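Local atomic coordinates of alanine dehydrogenase/pyridine nucleotide transhydrogenase (Mycobacterium smegmatis str. MC2 155, PDB entry 3P2Y), a protein that probably couples hydride transfer between NADH and NADP to proton translocation across the membrane, as the alpha 1 subunit of a pyridine nucleotide transhydrogenase. Residues S168-P173 / P294-V299; K183-L188 / K265-I270; K209-D214 / G227-D232; A258-I263 / L283-A288; A288-Q293 / V319-T324. All blocks are in the same frame, centred on the assembly; numbering follows the deposited sequence.

Interaction 1 (S168-P173 / P294-V299)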
# COMPACT_ATOMS: atom_id res chain seq x y z
N SER A 168 7.12 1.72 -4.79
CA SER A 168 7.78 1.38 -6.06
C SER A 168 7.30 2.30 -7.20
O SER A 168 6.14 2.73 -7.22
CB SER A 168 7.44 -0.07 -6.42
OG SER A 168 8.16 -0.47 -7.61
N THR A 169 8.16 2.58 -8.16
CA THR A 169 7.73 3.36 -9.33
C THR A 169 7.18 2.41 -10.40
O THR A 169 6.79 2.86 -11.45
CB THR A 169 8.89 4.14 -9.92
OG1 THR A 169 9.93 3.22 -10.24
CG2 THR A 169 9.38 5.17 -8.90
N ARG A 170 7.13 1.10 -10.10
CA ARG A 170 6.78 0.08 -11.10
C ARG A 170 5.73 -0.88 -10.52
O ARG A 170 5.63 -1.00 -9.28
CB ARG A 170 8.04 -0.74 -11.43
CG ARG A 170 9.05 0.06 -12.31
CD ARG A 170 10.28 -0.76 -12.69
NE ARG A 170 11.08 -1.23 -11.53
CZ ARG A 170 11.98 -0.50 -10.88
NH1 ARG A 170 12.17 0.80 -11.17
NH2 ARG A 170 12.69 -1.05 -9.91
N PHE A 171 4.99 -1.54 -11.41
CA PHE A 171 4.09 -2.63 -11.03
C PHE A 171 4.84 -3.73 -10.33
O PHE A 171 6.01 -3.98 -10.67
CB PHE A 171 3.50 -3.27 -12.29
CG PHE A 171 2.33 -2.51 -12.88
CD1 PHE A 171 1.09 -2.46 -12.23
CD2 PHE A 171 2.48 -1.89 -14.13
CE1 PHE A 171 -0.02 -1.79 -12.83
CE2 PHE A 171 1.38 -1.20 -14.74
CZ PHE A 171 0.14 -1.12 -14.08
N VAL A 172 4.16 -4.45 -9.45
CA VAL A 172 4.70 -5.73 -8.98
C VAL A 172 4.37 -6.88 -9.96
O VAL A 172 5.29 -7.60 -10.36
CB VAL A 172 4.23 -6.05 -7.53
CG1 VAL A 172 4.54 -7.55 -7.19
CG2 VAL A 172 4.94 -5.13 -6.53
N PRO A 173 3.08 -7.05 -10.34
CA PRO A 173 2.78 -8.19 -11.23
C PRO A 173 3.21 -7.95 -12.67
O PRO A 173 3.25 -6.81 -13.11
CB PRO A 173 1.24 -8.27 -11.20
CG PRO A 173 0.79 -6.87 -10.81
CD PRO A 173 1.86 -6.36 -9.89
N PRO A 294 17.19 2.56 -10.34
CA PRO A 294 16.31 3.65 -9.91
C PRO A 294 14.88 3.16 -9.71
O PRO A 294 14.41 2.34 -10.49
CB PRO A 294 16.35 4.62 -11.10
CG PRO A 294 17.74 4.42 -11.68
CD PRO A 294 17.98 2.91 -11.54
N GLY A 295 14.20 3.69 -8.68
CA GLY A 295 12.81 3.33 -8.39
C GLY A 295 12.64 2.04 -7.59
O GLY A 295 11.50 1.69 -7.18
N SER A 296 13.75 1.34 -7.35
CA SER A 296 13.74 0.18 -6.45
C SER A 296 13.52 0.64 -5.02
O SER A 296 13.68 1.84 -4.72
CB SER A 296 15.06 -0.61 -6.57
OG SER A 296 15.28 -1.02 -7.92
N VAL A 297 13.07 -0.25 -4.14
CA VAL A 297 12.77 0.15 -2.76
C VAL A 297 13.41 -0.84 -1.79
O VAL A 297 13.34 -2.05 -2.01
CB VAL A 297 11.22 0.12 -2.49
CG1 VAL A 297 10.90 0.56 -1.05
CG2 VAL A 297 10.44 1.04 -3.48
N VAL A 298 13.99 -0.31 -0.71
CA VAL A 298 14.44 -1.11 0.41
C VAL A 298 13.50 -0.81 1.57
O VAL A 298 13.38 0.36 1.99
CB VAL A 298 15.90 -0.74 0.85
CG1 VAL A 298 16.32 -1.52 2.15
CG2 VAL A 298 16.90 -1.02 -0.29
N VAL A 299 12.84 -1.84 2.08
CA VAL A 299 11.94 -1.68 3.25
C VAL A 299 12.68 -2.34 4.42
O VAL A 299 12.81 -3.57 4.50
CB VAL A 299 10.58 -2.37 3.04
CG1 VAL A 299 9.64 -2.06 4.26
CG2 VAL A 299 9.91 -1.91 1.70
O HOH W 1 10.55 -0.85 -6.78

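Interaction 2 (K183-L188 / K265-I270). With NA (sodium ion), chain E.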
# COMPACT_ATOMS: atom_id res chain seq x y z
N LYS A 183 7.60 -6.61 -17.10
CA LYS A 183 8.11 -7.79 -16.41
C LYS A 183 7.68 -7.69 -14.94
O LYS A 183 7.43 -6.58 -14.45
CB LYS A 183 9.64 -7.79 -16.46
N PRO A 184 7.57 -8.84 -14.24
CA PRO A 184 7.23 -8.73 -12.79
C PRO A 184 8.38 -8.16 -11.98
O PRO A 184 9.54 -8.29 -12.37
CB PRO A 184 6.97 -10.18 -12.37
CG PRO A 184 7.72 -11.03 -13.37
CD PRO A 184 7.87 -10.22 -14.65
N ALA A 185 8.08 -7.60 -10.82
CA ALA A 185 9.14 -7.18 -9.90
C ALA A 185 9.79 -8.41 -9.32
O ALA A 185 9.13 -9.45 -9.17
CB ALA A 185 8.52 -6.37 -8.74
N SER A 186 11.08 -8.30 -9.02
CA SER A 186 11.77 -9.31 -8.22
C SER A 186 11.89 -8.78 -6.79
O SER A 186 12.31 -7.65 -6.59
CB SER A 186 13.14 -9.64 -8.79
OG SER A 186 13.02 -10.28 -10.05
N ALA A 187 11.49 -9.60 -5.82
CA ALA A 187 11.55 -9.23 -4.41
C ALA A 187 12.49 -10.17 -3.67
O ALA A 187 12.45 -11.39 -3.86
CB ALA A 187 10.16 -9.29 -3.78
N LEU A 188 13.35 -9.56 -2.84
CA LEU A 188 14.29 -10.30 -1.98
C LEU A 188 13.98 -10.00 -0.52
O LEU A 188 13.82 -8.83 -0.14
CB LEU A 188 15.73 -9.82 -2.28
CG LEU A 188 16.85 -10.31 -1.34
CD1 LEU A 188 17.05 -11.83 -1.52
CD2 LEU A 188 18.14 -9.59 -1.73
N LYS A 265 20.26 -6.60 -7.82
CA LYS A 265 19.41 -7.17 -8.88
C LYS A 265 17.90 -7.07 -8.61
O LYS A 265 17.10 -7.39 -9.49
CB LYS A 265 19.71 -8.65 -9.14
CG LYS A 265 21.17 -9.02 -9.40
CD LYS A 265 21.78 -8.18 -10.51
CE LYS A 265 23.10 -8.79 -10.98
NZ LYS A 265 23.73 -7.92 -12.01
N PHE A 266 17.52 -6.63 -7.42
CA PHE A 266 16.10 -6.72 -7.02
C PHE A 266 15.38 -5.38 -7.04
O PHE A 266 16.01 -4.33 -6.78
CB PHE A 266 15.99 -7.34 -5.63
CG PHE A 266 16.28 -8.81 -5.63
CD1 PHE A 266 15.27 -9.73 -5.84
CD2 PHE A 266 17.59 -9.27 -5.47
CE1 PHE A 266 15.55 -11.11 -5.86
CE2 PHE A 266 17.90 -10.63 -5.52
CZ PHE A 266 16.88 -11.55 -5.71
N ASP A 267 14.07 -5.41 -7.31
CA ASP A 267 13.25 -4.19 -7.32
C ASP A 267 12.75 -3.82 -5.94
O ASP A 267 12.52 -2.64 -5.65
CB ASP A 267 12.06 -4.38 -8.29
CG ASP A 267 12.53 -4.78 -9.68
OD1 ASP A 267 13.13 -3.90 -10.36
OD2 ASP A 267 12.32 -5.97 -10.08
N ILE A 268 12.54 -4.83 -5.09
CA ILE A 268 12.05 -4.60 -3.73
C ILE A 268 12.90 -5.47 -2.84
O ILE A 268 13.02 -6.66 -3.11
CB ILE A 268 10.54 -4.97 -3.57
CG1 ILE A 268 9.68 -4.05 -4.46
CG2 ILE A 268 10.11 -4.77 -2.08
CD1 ILE A 268 8.18 -4.39 -4.53
N VAL A 269 13.48 -4.89 -1.78
CA VAL A 269 14.27 -5.65 -0.82
C VAL A 269 13.68 -5.36 0.56
O VAL A 269 13.57 -4.17 0.97
CB VAL A 269 15.78 -5.26 -0.84
CG1 VAL A 269 16.55 -6.00 0.28
CG2 VAL A 269 16.39 -5.55 -2.22
N ILE A 270 13.29 -6.42 1.27
CA ILE A 270 12.70 -6.27 2.60
C ILE A 270 13.67 -6.91 3.58
O ILE A 270 14.07 -8.06 3.40
CB ILE A 270 11.32 -6.97 2.67
CG1 ILE A 270 10.39 -6.35 1.61
CG2 ILE A 270 10.73 -6.86 4.08
CD1 ILE A 270 9.05 -7.01 1.44
NA NA E . 16.36 -6.95 -12.00
O HOH W 2 11.55 -6.20 -12.78
O HOH W 3 14.19 -7.24 -11.35
O HOH W 4 15.99 -4.27 -10.74
O HOH W 5 18.71 -5.79 -12.37
O HOH W 6 16.36 -9.60 -11.47
O HOH W 7 15.12 -5.86 -13.88

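Interaction 3 (K209-D214 / G227-D232)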
# COMPACT_ATOMS: atom_id res chain seq x y z
N LYS A 209 8.41 -12.18 -8.49
CA LYS A 209 9.37 -13.29 -8.42
C LYS A 209 10.09 -13.12 -7.08
O LYS A 209 10.61 -12.04 -6.79
CB LYS A 209 10.36 -13.16 -9.58
N THR A 210 10.13 -14.17 -6.26
CA THR A 210 10.61 -14.01 -4.87
C THR A 210 11.82 -14.86 -4.56
O THR A 210 11.97 -16.00 -5.07
CB THR A 210 9.50 -14.37 -3.84
OG1 THR A 210 8.96 -15.67 -4.13
CG2 THR A 210 8.33 -13.30 -3.90
N THR A 211 12.66 -14.29 -3.69
CA THR A 211 13.90 -14.94 -3.22
C THR A 211 14.04 -14.64 -1.74
O THR A 211 13.82 -13.49 -1.33
CB THR A 211 15.14 -14.38 -3.96
OG1 THR A 211 15.05 -14.73 -5.35
CG2 THR A 211 16.45 -15.02 -3.43
N GLY A 212 14.43 -15.64 -0.96
CA GLY A 212 14.62 -15.45 0.48
C GLY A 212 16.03 -15.81 0.87
O GLY A 212 16.63 -16.72 0.28
N TYR A 213 16.57 -15.11 1.86
CA TYR A 213 17.92 -15.40 2.36
C TYR A 213 17.91 -15.34 3.88
O TYR A 213 17.30 -14.42 4.47
CB TYR A 213 18.92 -14.33 1.84
CG TYR A 213 20.26 -14.47 2.56
CD1 TYR A 213 21.10 -15.53 2.27
CD2 TYR A 213 20.62 -13.57 3.57
CE1 TYR A 213 22.31 -15.70 2.96
CE2 TYR A 213 21.83 -13.73 4.27
CZ TYR A 213 22.67 -14.79 3.95
OH TYR A 213 23.86 -14.94 4.63
N ASP A 214 18.57 -16.30 4.54
CA ASP A 214 18.69 -16.26 6.00
C ASP A 214 20.01 -16.95 6.36
O ASP A 214 20.42 -17.90 5.68
CB ASP A 214 17.50 -16.96 6.65
CG ASP A 214 17.40 -16.69 8.16
OD1 ASP A 214 18.21 -17.24 8.96
OD2 ASP A 214 16.48 -15.94 8.57
N GLY A 227 7.12 -20.65 -2.08
CA GLY A 227 7.35 -20.48 -3.52
C GLY A 227 8.45 -19.50 -3.88
O GLY A 227 8.47 -19.00 -5.01
N ALA A 228 9.35 -19.26 -2.93
CA ALA A 228 10.52 -18.41 -3.15
C ALA A 228 11.76 -19.25 -3.42
O ALA A 228 11.85 -20.39 -2.97
CB ALA A 228 10.76 -17.51 -1.90
N GLN A 229 12.68 -18.65 -4.18
CA GLN A 229 14.02 -19.21 -4.37
C GLN A 229 14.83 -19.00 -3.10
O GLN A 229 14.74 -17.97 -2.46
CB GLN A 229 14.74 -18.50 -5.52
CG GLN A 229 14.13 -18.72 -6.90
CD GLN A 229 15.09 -18.33 -8.02
OE1 GLN A 229 16.17 -18.91 -8.14
NE2 GLN A 229 14.71 -17.35 -8.82
N TRP A 230 15.65 -19.99 -2.76
CA TRP A 230 16.58 -19.88 -1.64
C TRP A 230 17.91 -19.34 -2.15
O TRP A 230 18.55 -19.96 -3.01
CB TRP A 230 16.77 -21.26 -1.01
CG TRP A 230 17.84 -21.38 0.07
CD1 TRP A 230 18.99 -22.18 0.01
CD2 TRP A 230 17.82 -20.79 1.37
NE1 TRP A 230 19.68 -22.09 1.21
CE2 TRP A 230 18.99 -21.24 2.05
CE3 TRP A 230 16.93 -19.92 2.04
CZ2 TRP A 230 19.30 -20.84 3.37
CZ3 TRP A 230 17.24 -19.52 3.37
CH2 TRP A 230 18.42 -20.00 4.02
N LEU A 231 18.30 -18.17 -1.66
CA LEU A 231 19.56 -17.55 -2.09
C LEU A 231 20.75 -18.28 -1.45
O LEU A 231 20.90 -18.33 -0.22
CB LEU A 231 19.60 -16.06 -1.71
CG LEU A 231 20.83 -15.21 -2.12
CD1 LEU A 231 20.98 -15.21 -3.62
CD2 LEU A 231 20.71 -13.77 -1.59
N ASP A 232 21.59 -18.86 -2.30
CA ASP A 232 22.83 -19.48 -1.84
C ASP A 232 23.98 -18.63 -2.37
O ASP A 232 24.02 -18.25 -3.54
CB ASP A 232 22.95 -20.93 -2.31
CG ASP A 232 24.29 -21.53 -1.93
OD1 ASP A 232 24.46 -21.94 -0.76
OD2 ASP A 232 25.17 -21.57 -2.82
O HOH W 8 9.03 -16.80 -7.01
O HOH W 9 12.41 -16.09 -7.94

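Interaction 4 (A258-I263 / L283-A288)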
# COMPACT_ATOMS: atom_id res chain seq x y z
N ALA A 258 29.17 -11.20 -2.45
CA ALA A 258 28.14 -11.92 -3.18
C ALA A 258 26.74 -11.45 -2.77
O ALA A 258 25.86 -11.29 -3.62
CB ALA A 258 28.28 -13.44 -3.01
N LEU A 259 26.53 -11.25 -1.47
CA LEU A 259 25.25 -10.70 -0.97
C LEU A 259 25.02 -9.29 -1.54
O LEU A 259 23.95 -8.98 -2.06
CB LEU A 259 25.19 -10.70 0.56
CG LEU A 259 23.90 -10.14 1.19
CD1 LEU A 259 22.65 -10.85 0.60
CD2 LEU A 259 23.93 -10.24 2.71
N GLU A 260 26.04 -8.44 -1.45
CA GLU A 260 25.96 -7.09 -2.00
C GLU A 260 25.55 -7.11 -3.48
O GLU A 260 24.64 -6.39 -3.89
CB GLU A 260 27.29 -6.34 -1.78
CG GLU A 260 27.28 -4.88 -2.21
CD GLU A 260 28.58 -4.18 -1.85
OE1 GLU A 260 28.79 -3.86 -0.65
OE2 GLU A 260 29.39 -3.96 -2.79
N ASP A 261 26.20 -7.95 -4.28
CA ASP A 261 25.89 -8.07 -5.71
C ASP A 261 24.47 -8.57 -5.95
O ASP A 261 23.77 -8.08 -6.85
CB ASP A 261 26.85 -9.04 -6.41
CG ASP A 261 28.28 -8.52 -6.49
OD1 ASP A 261 28.51 -7.31 -6.26
OD2 ASP A 261 29.17 -9.34 -6.79
N ALA A 262 24.06 -9.56 -5.16
CA ALA A 262 22.73 -10.10 -5.33
C ALA A 262 21.68 -9.01 -5.10
O ALA A 262 20.75 -8.89 -5.90
CB ALA A 262 22.50 -11.27 -4.43
N ILE A 263 21.84 -8.22 -4.05
CA ILE A 263 20.86 -7.15 -3.71
C ILE A 263 20.61 -6.19 -4.87
O ILE A 263 19.46 -5.76 -5.12
CB ILE A 263 21.27 -6.38 -2.43
CG1 ILE A 263 21.16 -7.29 -1.19
CG2 ILE A 263 20.47 -5.07 -2.26
CD1 ILE A 263 22.02 -6.80 -0.02
N LEU A 283 22.90 -5.74 6.78
CA LEU A 283 22.74 -6.66 5.65
C LEU A 283 22.80 -5.97 4.29
O LEU A 283 23.06 -6.64 3.28
CB LEU A 283 21.40 -7.41 5.77
CG LEU A 283 21.13 -8.22 7.04
CD1 LEU A 283 19.65 -8.61 7.10
CD2 LEU A 283 22.00 -9.46 7.07
N VAL A 284 22.50 -4.68 4.26
CA VAL A 284 22.46 -3.92 3.02
C VAL A 284 23.42 -2.75 3.19
O VAL A 284 23.10 -1.76 3.86
CB VAL A 284 21.03 -3.42 2.69
CG1 VAL A 284 21.01 -2.55 1.41
CG2 VAL A 284 20.04 -4.62 2.54
N THR A 285 24.59 -2.87 2.58
CA THR A 285 25.59 -1.79 2.63
C THR A 285 25.11 -0.62 1.79
O THR A 285 24.23 -0.76 0.93
CB THR A 285 26.93 -2.26 2.04
OG1 THR A 285 26.73 -2.66 0.67
CG2 THR A 285 27.51 -3.43 2.84
N ALA A 286 25.75 0.54 1.99
CA ALA A 286 25.51 1.68 1.12
C ALA A 286 25.69 1.33 -0.36
O ALA A 286 24.87 1.74 -1.19
CB ALA A 286 26.42 2.84 1.52
N ALA A 287 26.76 0.59 -0.70
CA ALA A 287 27.04 0.20 -2.09
C ALA A 287 25.94 -0.70 -2.69
O ALA A 287 25.59 -0.56 -3.87
CB ALA A 287 28.37 -0.50 -2.18
N ALA A 288 25.44 -1.63 -1.88
CA ALA A 288 24.37 -2.54 -2.32
C ALA A 288 23.13 -1.73 -2.70
O ALA A 288 22.59 -1.91 -3.80
CB ALA A 288 24.02 -3.55 -1.22

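Interaction 5 (A288-Q293 / V319-T324)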
# COMPACT_ATOMS: atom_id res chain seq x y z
N ALA A 288 25.44 -1.63 -1.88
CA ALA A 288 24.37 -2.54 -2.32
C ALA A 288 23.13 -1.73 -2.70
O ALA A 288 22.59 -1.91 -3.80
CB ALA A 288 24.02 -3.55 -1.22
N ALA A 289 22.72 -0.82 -1.82
CA ALA A 289 21.52 0.00 -2.05
C ALA A 289 21.72 0.89 -3.28
O ALA A 289 20.84 0.98 -4.12
CB ALA A 289 21.19 0.86 -0.83
N THR A 290 22.89 1.51 -3.36
CA THR A 290 23.24 2.42 -4.46
C THR A 290 23.28 1.73 -5.81
O THR A 290 22.99 2.35 -6.85
CB THR A 290 24.62 3.08 -4.16
OG1 THR A 290 24.52 3.79 -2.93
CG2 THR A 290 25.04 4.04 -5.24
N GLY A 291 23.63 0.44 -5.79
CA GLY A 291 23.72 -0.38 -7.00
C GLY A 291 22.38 -0.88 -7.53
O GLY A 291 22.31 -1.42 -8.63
N MET A 292 21.31 -0.70 -6.75
CA MET A 292 19.96 -1.07 -7.20
C MET A 292 19.47 -0.09 -8.29
O MET A 292 19.94 1.05 -8.39
CB MET A 292 18.97 -1.11 -6.02
CG MET A 292 19.33 -2.19 -4.99
SD MET A 292 18.43 -2.05 -3.41
CE MET A 292 16.73 -2.33 -3.93
N GLN A 293 18.56 -0.56 -9.13
CA GLN A 293 18.04 0.27 -10.22
C GLN A 293 17.21 1.40 -9.65
O GLN A 293 16.56 1.24 -8.61
CB GLN A 293 17.20 -0.57 -11.19
CG GLN A 293 18.05 -1.49 -12.09
CD GLN A 293 19.03 -0.73 -12.98
OE1 GLN A 293 18.65 0.18 -13.73
NE2 GLN A 293 20.31 -1.09 -12.90
N VAL A 319 15.29 9.07 -0.33
CA VAL A 319 15.76 8.57 -1.62
C VAL A 319 17.27 8.77 -1.69
O VAL A 319 17.78 9.86 -1.34
CB VAL A 319 15.02 9.27 -2.83
CG1 VAL A 319 15.62 8.83 -4.17
CG2 VAL A 319 13.51 8.95 -2.82
N HIS A 320 17.98 7.73 -2.12
CA HIS A 320 19.43 7.78 -2.24
C HIS A 320 19.82 7.26 -3.63
O HIS A 320 19.61 6.09 -3.93
CB HIS A 320 20.06 6.97 -1.10
CG HIS A 320 21.55 7.06 -1.06
ND1 HIS A 320 22.22 8.07 -0.38
CD2 HIS A 320 22.51 6.28 -1.60
CE1 HIS A 320 23.52 7.90 -0.52
NE2 HIS A 320 23.73 6.82 -1.26
N HIS A 321 20.37 8.14 -4.48
CA HIS A 321 20.73 7.78 -5.85
C HIS A 321 19.57 7.05 -6.55
O HIS A 321 19.74 6.01 -7.20
CB HIS A 321 22.04 6.99 -5.87
CG HIS A 321 23.23 7.81 -5.47
ND1 HIS A 321 23.69 7.87 -4.17
CD2 HIS A 321 24.02 8.63 -6.18
CE1 HIS A 321 24.72 8.69 -4.11
NE2 HIS A 321 24.95 9.16 -5.32
N GLY A 322 18.37 7.64 -6.43
CA GLY A 322 17.16 7.10 -7.10
C GLY A 322 16.56 5.87 -6.45
O GLY A 322 15.58 5.32 -6.96
N VAL A 323 17.12 5.45 -5.31
CA VAL A 323 16.63 4.23 -4.60
C VAL A 323 15.91 4.64 -3.33
O VAL A 323 16.46 5.41 -2.50
CB VAL A 323 17.79 3.23 -4.29
CG1 VAL A 323 17.27 2.01 -3.52
CG2 VAL A 323 18.47 2.77 -5.59
N THR A 324 14.69 4.15 -3.14
CA THR A 324 13.88 4.60 -1.99
C THR A 324 14.23 3.70 -0.81
O THR A 324 14.23 2.47 -0.93
CB THR A 324 12.37 4.51 -2.30
OG1 THR A 324 12.04 5.37 -3.40
CG2 THR A 324 11.49 4.90 -1.08
O HOH W 10 19.83 3.90 -8.96

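Interaction 1 (S168-P173 / P294-V299)
R170 and G295, with S168 beside them, carry the meeting of 168-173 with 294-299, and most of it is polar, through an arginine and backbone carbonyls, rather than apolar packing. The arginine chain runs straight from CB and then bends at chi3 (-61°), which swings the guanidinium back against the loop that precedes strand 297-300. There its two terminal nitrogens share the work. NH1 bonds to P294 O at 2.8 Å, the acceptor lying close to the guanidinium plane and the donor in the carbonyl plane; NH2 forms a longer, more bent hydrogen bond (3.3 Å, 135°) to S296 OG, again at the edge of the flat group. S296 OG is also hydrogen-bonded to Q293 O, so the serine joins the arginine to the same loop. NH2 further forms a salt bridge with D267, and NH1 one with E337 of the second subunit, so this guanidinium ties the loop both to its own sheet and to the dimer interface.

G295, at positive phi, presents its bare CA to the other side: T169 OG1 comes within 3.4 Å of it. S168 works through its hydroxyl, which accepts from R170 N at 3.1 Å to make an ST turn where the helix 148-167 has just ended. The same OG donates to a water at 2.6 Å, and that water donates to G295 O. V297 CG2 also packs, 3.6 Å from S168 N. The arrangement is that of a Rossmann-type sheet whose strand 297-300 is joined at its entry to the loop after a flanking helix.

Interaction 2 (K183-L188 / K265-I270)
F266 lies against L188 where two neighbouring parallel strands, 186-190 and 268-271, run through the middle of the Rossmann-type sheet. Its CB starts 3.8 Å from S186 O. With CG anti to the carbonyl carbon (chi1 -73°), the ring is laid along the leucine and turns one face to it: L188 CB sits above its centre, 3.5 Å from the centroid and only 11° off the ring normal, a clear CH-pi contact. Along one side of the ring, CD1 approaches A187 C and CE1 reaches A187 O; along the other, CD2 meets L188 CD2 at 3.8 Å, and CE2 follows the same methyl. At the tip, CZ still has L188 CB within 4.0 Å, since an atom over the centre is near all six ring carbons. The two side chains cross at about a right angle.

Alongside, the strands pair in parallel, A187 with I268 and L188 with V269. S186 O takes both I268 N and D267 N, while L188 gives its N-H to I268 O and its carbonyl to I270 N. D267 adds a side-chain bond before the strand begins: OD2 accepts from S186 N at 2.8 Å, almost straight at 172°, on the lone pair turned away from OD1. Waters link this carboxylate to a sodium ion, and one of them donates to OD2 at 2.6 Å while lying 2.3 Å from the metal, which K265 O also binds.

Interaction 3 (K209-D214 / G227-D232)
The indole of W230 swings toward D214 because its CG stands anti to the backbone N (chi1 173°), which carries the six-membered ring along the neighbouring strand until CH2 lies 3.3 Å from D214 O. T210 behaves differently: with chi1 at 52°, its OG1 is tucked between the backbone N and the carbonyl carbon, and there it meets A228 CA at 3.3 Å and the A228 methyl close by. Between these ends the backbones pair in parallel, T211 with Q229 and G212 with W230. Q229 N bonds to T210 O, G212 N to Q229 O, and L231 N to G212 O at 2.9 Å in a nearly linear bond (177°).

This is the beta-alpha-beta crossover of the Rossmann-type sheet: strand 209-213, helix 220-225, then the short edge strand 229-230. The helix closes in a Schellman motif with G227 at C-prime, and the chain passes straight from it into A228. A water bridges T210 N and G227 O, and a second donates to T210 O while accepting from Q229 NE2.

On the face that carries T211, its CG2 packs 3.7 Å from L231 CB. L231 then reaches Y213 with CD2 at 3.9 Å from CB, while L231 O comes to the edge of the tyrosine ring, near its plane. D214, just past the strand, turns its carboxylate away from the indole: OD2 accepts from V192 N and OD1 pairs with R216.

Interaction 4 (A258-I263 / L283-A288)
The carboxylate of E260 has one face turned to the start of helix 286-290. T285 OG1 donates to its OE1 at 2.7 Å, coming from about 40° out of the carboxylate plane, and the methyl of A287 lies over the same side, 3.7 Å from both CD and OE2. OE2 has in addition a weak hydrogen bond from Q257, one turn earlier in its own helix. The motif is an N-cap: T285 precedes the helix and its OG1 accepts from A288 N at 3.0 Å, so a single hydroxyl caps the helix and hands its proton to the glutamate of helix 249-263. The nearby N-terminus of helix 286-290 may favour the negative charge slightly.

E260 gets there with an extended chain (chi1 -175°, chi2 175°), and its CG rests 3.7 Å from the A288 methyl on the way. One turn on, I263 makes the apolar half of the joint. Its two branches part: CG2 goes to A288 CB, while CD1 meets V284 CG2 and closes on L283 O. Both helices flank one side of the Rossmann-type sheet, and I263 continues inward to L188 and V269, so that it fills the seam between its own helix, helix 286-290 and the strands. L259, a turn before I263 on the same side of the helix, brings CD2 to the same carbonyl oxygen, L283 O, at 3.7 Å.

Interaction 5 (A288-Q293 / V319-T324)
H320 opens the second segment's part of the contact by bringing the edge of its imidazole to T290: OG1 lies near the ring plane, 3.5 Å from both CD2 and NE2. The threonine hydroxyl is spoken for, being bonded to A286 O one turn back in helix 286-290, so the histidine edge packs beside a group that already has its partner.

H321 comes next, at the surface and beside a crystal neighbour, in one of two deposited conformers; T290 CG2 approaches its ring obliquely and loosely, 4.2 Å from CG. Between H320 and V323 the chain turns back through a type I' turn, closed by H320 N to V323 O at 2.8 Å and V323 N to H320 O at 2.9 Å. Both central residues, H321 and G322, sit at positive phi, as this turn requires. A water bridges H321 O and M292 O, though other acceptors nearby may compete for its protons.

V323 supplies the main packing. Its CG2, anti to its own carbonyl carbon (chi1 178°), presses against the backbone that leaves helix 286-290, 3.3 Å from A289 O and 3.6 Å from M292 O, with M292 CB as apolar partner at 3.9 Å. The methionine goes on to V298 and I263. T324 then pairs its backbone with S296 and V298. The arrangement is a beta hairpin with a two-residue type I' loop, packed through V323 against 288-293: strand 323-326 lies parallel beside strand 297-300 of the Rossmann-type sheet, while 317-320 returns antiparallel as its outermost strand within this chain.

In the fold
All five contacts belong to one Rossmann-type domain and show how bonding changes from the sheet to its margins. Interactions 2 and 3 are strand pairs of the same sheet, joined where strands 186-190 and 209-213 lie side by side, and rest on parallel backbone bonds. Interaction 1 is also buried but smaller; it depends on an arginine and one water, and it meets interaction 2 through strands 297-300 and 268-271. Interactions 4 and 5, only partly buried, share A288 and work helix 286-290 from its two ends: a cap and carboxylate at the start, methyl packing against carbonyls at the finish. Interactions 1 and 5 both touch the second subunit.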